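PDB 3SN4: putative L-alanine-DL-glutamate epimerase from Burkholderia xenovorans LB400, which probably acts as a magnesium-dependent racemase or epimerase of the mandelate racemase/muconate lactonizing enzyme family. Local coordinates for residues Lys163-Ile168 with Leu217-Phe222. Sequence-based numbering, arbitrary orientation.
Sequences KTNIFI and LLDLNF. With MG (magnesium ion), chain B; AKG (2-oxoglutaric acid), chain C.
Leu-217 pairs with Lys-163 in a parallel bridge, and its CB packs against the lysine chain, 3.5 Å from Lys-163 CG, the two side chains crossing at about a right angle. Its carbonyl oxygen takes the N-H of Thr-164 (Thr-164 N to Leu-217 O 3.1 Å). Leu-218 turns to the other face of the sheet, where its CD1 meets the methyl CG2 of Thr-164 against helix 193-210; the threonine hydroxyl bonds to His-202 of that helix. Asp-219 continues the ladder by giving its N-H to Thr-164 O, 3.0 Å from Asp-219 N. Its carboxylate swings anti to the backbone N (chi1 -165°) into the mouth of the barrel, and Asp-219 OD2 binds magnesium at 2.1 Å beside Glu-245 and Glu-269. Asp-219 OD1 accepts the backbone N-H of Asn-221, an Asx turn that together with the metal bond holds the carboxylate's rotation. Lys-163, bent at chi3 (81°), brings NZ to the metal-bound 2-oxoglutarate (Lys-163 NZ to AKG O2 2.7 Å), with a salt bridge to Glu-245. Beyond Asp-219, Leu-220 CD2 touches Ile-166 CD1 at 3.7 Å. Asn-221 then lays its amide nearly coplanar with that of Asn-165, whose OD1 is hydrogen-bonded to Thr-128: Asn-165 ND2 donates in plane to Asn-221 OD1 at 3.2 Å, though the bond is bent (135°). Asn-221 ND2 makes a weak hydrogen bond to O5, the ligand's keto oxygen, while a water accepts from Asn-165 ND2 within hydrogen-bonding distance of Asp-219 OD2 and AKG O3. Adjacent parallel strands thus present metal ligand, lysine and asparagines from their C-terminal ends, the active-site layout of the enolase superfamily barrel.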
loop_
_atom_site.group_PDB
_atom_site.type_symbol
_atom_site.label_atom_id
_atom_site.label_comp_id
_atom_site.label_asym_id
_atom_site.label_seq_id
_atom_site.Cartn_x
_atom_site.Cartn_y
_atom_site.Cartn_z
ATOM N N LYS A 163 28.947 -2.687 25.235
ATOM C CA LYS A 163 28.797 -2.730 23.769
ATOM C C LYS A 163 30.133 -2.903 23.071
ATOM O O LYS A 163 31.071 -2.135 23.318
ATOM C CB LYS A 163 28.107 -1.476 23.226
ATOM C CG LYS A 163 27.635 -1.650 21.782
ATOM C CD LYS A 163 26.680 -0.561 21.296
ATOM C CE LYS A 163 27.435 0.713 20.859
ATOM N NZ LYS A 163 26.515 1.881 20.666
ATOM N N THR A 164 30.195 -3.877 22.164
ATOM C CA THR A 164 31.387 -4.154 21.372
ATOM C C THR A 164 31.088 -3.983 19.894
ATOM O O THR A 164 29.940 -3.711 19.498
ATOM C CB THR A 164 31.896 -5.571 21.642
ATOM O OG1 THR A 164 33.215 -5.734 21.092
ATOM C CG2 THR A 164 30.929 -6.617 21.085
ATOM N N ASN A 165 32.129 -4.115 19.085
ATOM C CA ASN A 165 32.042 -3.954 17.629
ATOM C C ASN A 165 32.566 -5.226 16.944
ATOM O O ASN A 165 32.407 -6.292 17.502
ATOM C CB ASN A 165 32.783 -2.694 17.192
ATOM C CG ASN A 165 32.276 -1.471 17.893
ATOM O OD1 ASN A 165 32.630 -1.216 19.054
ATOM N ND2 ASN A 165 31.454 -0.682 17.199
ATOM N N ILE A 166 33.141 -5.131 15.743
ATOM C CA ILE A 166 33.577 -6.305 14.996
ATOM C C ILE A 166 35.098 -6.322 14.959
ATOM O O ILE A 166 35.716 -5.300 14.625
ATOM C CB ILE A 166 33.029 -6.310 13.533
ATOM C CG1 ILE A 166 31.525 -5.955 13.474
ATOM C CG2 ILE A 166 33.262 -7.665 12.887
ATOM C CD1 ILE A 166 31.023 -5.499 12.062
ATOM N N PHE A 167 35.676 -7.481 15.287
ATOM C CA PHE A 167 37.136 -7.670 15.388
ATOM C C PHE A 167 37.579 -8.968 14.754
ATOM O O PHE A 167 36.863 -9.968 14.826
ATOM C CB PHE A 167 37.586 -7.649 16.856
ATOM C CG PHE A 167 37.288 -6.351 17.523
ATOM C CD1 PHE A 167 38.141 -5.285 17.373
ATOM C CD2 PHE A 167 36.125 -6.176 18.234
ATOM C CE1 PHE A 167 37.851 -4.076 17.948
ATOM C CE2 PHE A 167 35.828 -4.968 18.798
ATOM C CZ PHE A 167 36.683 -3.920 18.644
ATOM N N ILE A 168 38.759 -8.937 14.135
ATOM C CA ILE A 168 39.401 -10.128 13.583
ATOM C C ILE A 168 40.511 -10.589 14.532
ATOM O O ILE A 168 41.460 -9.840 14.768
ATOM C CB ILE A 168 40.028 -9.838 12.198
ATOM C CG1 ILE A 168 38.987 -9.201 11.249
ATOM C CG2 ILE A 168 40.701 -11.111 11.626
ATOM C CD1 ILE A 168 37.581 -9.872 11.231
ATOM N N LEU A 217 25.606 -5.686 24.032
ATOM C CA LEU A 217 25.143 -5.001 22.860
ATOM C C LEU A 217 26.190 -5.211 21.762
ATOM O O LEU A 217 27.381 -5.281 22.049
ATOM C CB LEU A 217 24.978 -3.506 23.150
ATOM C CG LEU A 217 23.795 -3.086 24.044
ATOM C CD1 LEU A 217 23.984 -3.546 25.489
ATOM C CD2 LEU A 217 23.563 -1.584 23.998
ATOM N N LEU A 218 25.738 -5.296 20.508
ATOM C CA LEU A 218 26.638 -5.416 19.368
ATOM C C LEU A 218 26.339 -4.295 18.384
ATOM O O LEU A 218 25.184 -4.112 17.972
ATOM C CB LEU A 218 26.474 -6.777 18.705
ATOM C CG LEU A 218 27.309 -7.139 17.467
ATOM C CD1 LEU A 218 28.835 -7.142 17.726
ATOM C CD2 LEU A 218 26.837 -8.475 16.943
ATOM N N ASP A 219 27.385 -3.554 18.006
ATOM C CA ASP A 219 27.268 -2.499 16.993
ATOM C C ASP A 219 27.989 -2.937 15.738
ATOM O O ASP A 219 29.191 -3.233 15.767
ATOM C CB ASP A 219 27.824 -1.184 17.526
ATOM C CG ASP A 219 27.413 0.036 16.700
ATOM O OD1 ASP A 219 26.954 -0.082 15.533
ATOM O OD2 ASP A 219 27.586 1.153 17.235
ATOM N N LEU A 220 27.225 -2.997 14.643
ATOM C CA LEU A 220 27.731 -3.337 13.311
ATOM C C LEU A 220 27.889 -2.105 12.407
ATOM O O LEU A 220 28.377 -2.222 11.276
ATOM C CB LEU A 220 26.794 -4.367 12.666
ATOM C CG LEU A 220 26.529 -5.655 13.499
ATOM C CD1 LEU A 220 25.413 -6.518 12.821
ATOM C CD2 LEU A 220 27.816 -6.444 13.683
ATOM N N ASN A 221 27.519 -0.934 12.920
ATOM C CA ASN A 221 27.709 0.366 12.243
ATOM C C ASN A 221 27.236 0.257 10.777
ATOM O O ASN A 221 26.165 -0.308 10.541
ATOM C CB ASN A 221 29.155 0.851 12.358
ATOM C CG ASN A 221 29.594 1.082 13.783
ATOM O OD1 ASN A 221 30.242 0.229 14.383
ATOM N ND2 ASN A 221 29.252 2.243 14.330
ATOM N N PHE A 222 28.013 0.765 9.819
ATOM C CA PHE A 222 27.677 0.677 8.393
ATOM C C PHE A 222 28.498 -0.439 7.701
ATOM O O PHE A 222 28.805 -0.336 6.494
ATOM C CB PHE A 222 28.003 1.993 7.665
ATOM C CG PHE A 222 27.133 3.181 8.031
ATOM C CD1 PHE A 222 25.990 3.487 7.270
ATOM C CD2 PHE A 222 27.516 4.060 9.043
ATOM C CE1 PHE A 222 25.202 4.624 7.553
ATOM C CE2 PHE A 222 26.745 5.192 9.344
ATOM C CZ PHE A 222 25.583 5.490 8.576
HETATM MG MG MG B . 26.632 2.993 16.820
HETATM C C1 AKG C . 28.372 4.431 18.664
HETATM O O1 AKG C . 28.876 5.088 19.621
HETATM O O2 AKG C . 27.352 3.695 18.852
HETATM C C2 AKG C . 28.942 4.536 17.293
HETATM O O5 AKG C . 28.561 3.782 16.401
HETATM C C3 AKG C . 29.936 5.597 16.882
HETATM C C4 AKG C . 31.437 5.258 16.879
HETATM C C5 AKG C . 31.980 4.040 16.151
HETATM O O3 AKG C . 31.804 2.922 16.694
HETATM O O4 AKG C . 32.635 4.192 15.078
HETATM O O HOH W 1 29.964 1.520 18.395
HETATM O O HOH W 2 26.121 2.394 14.936
#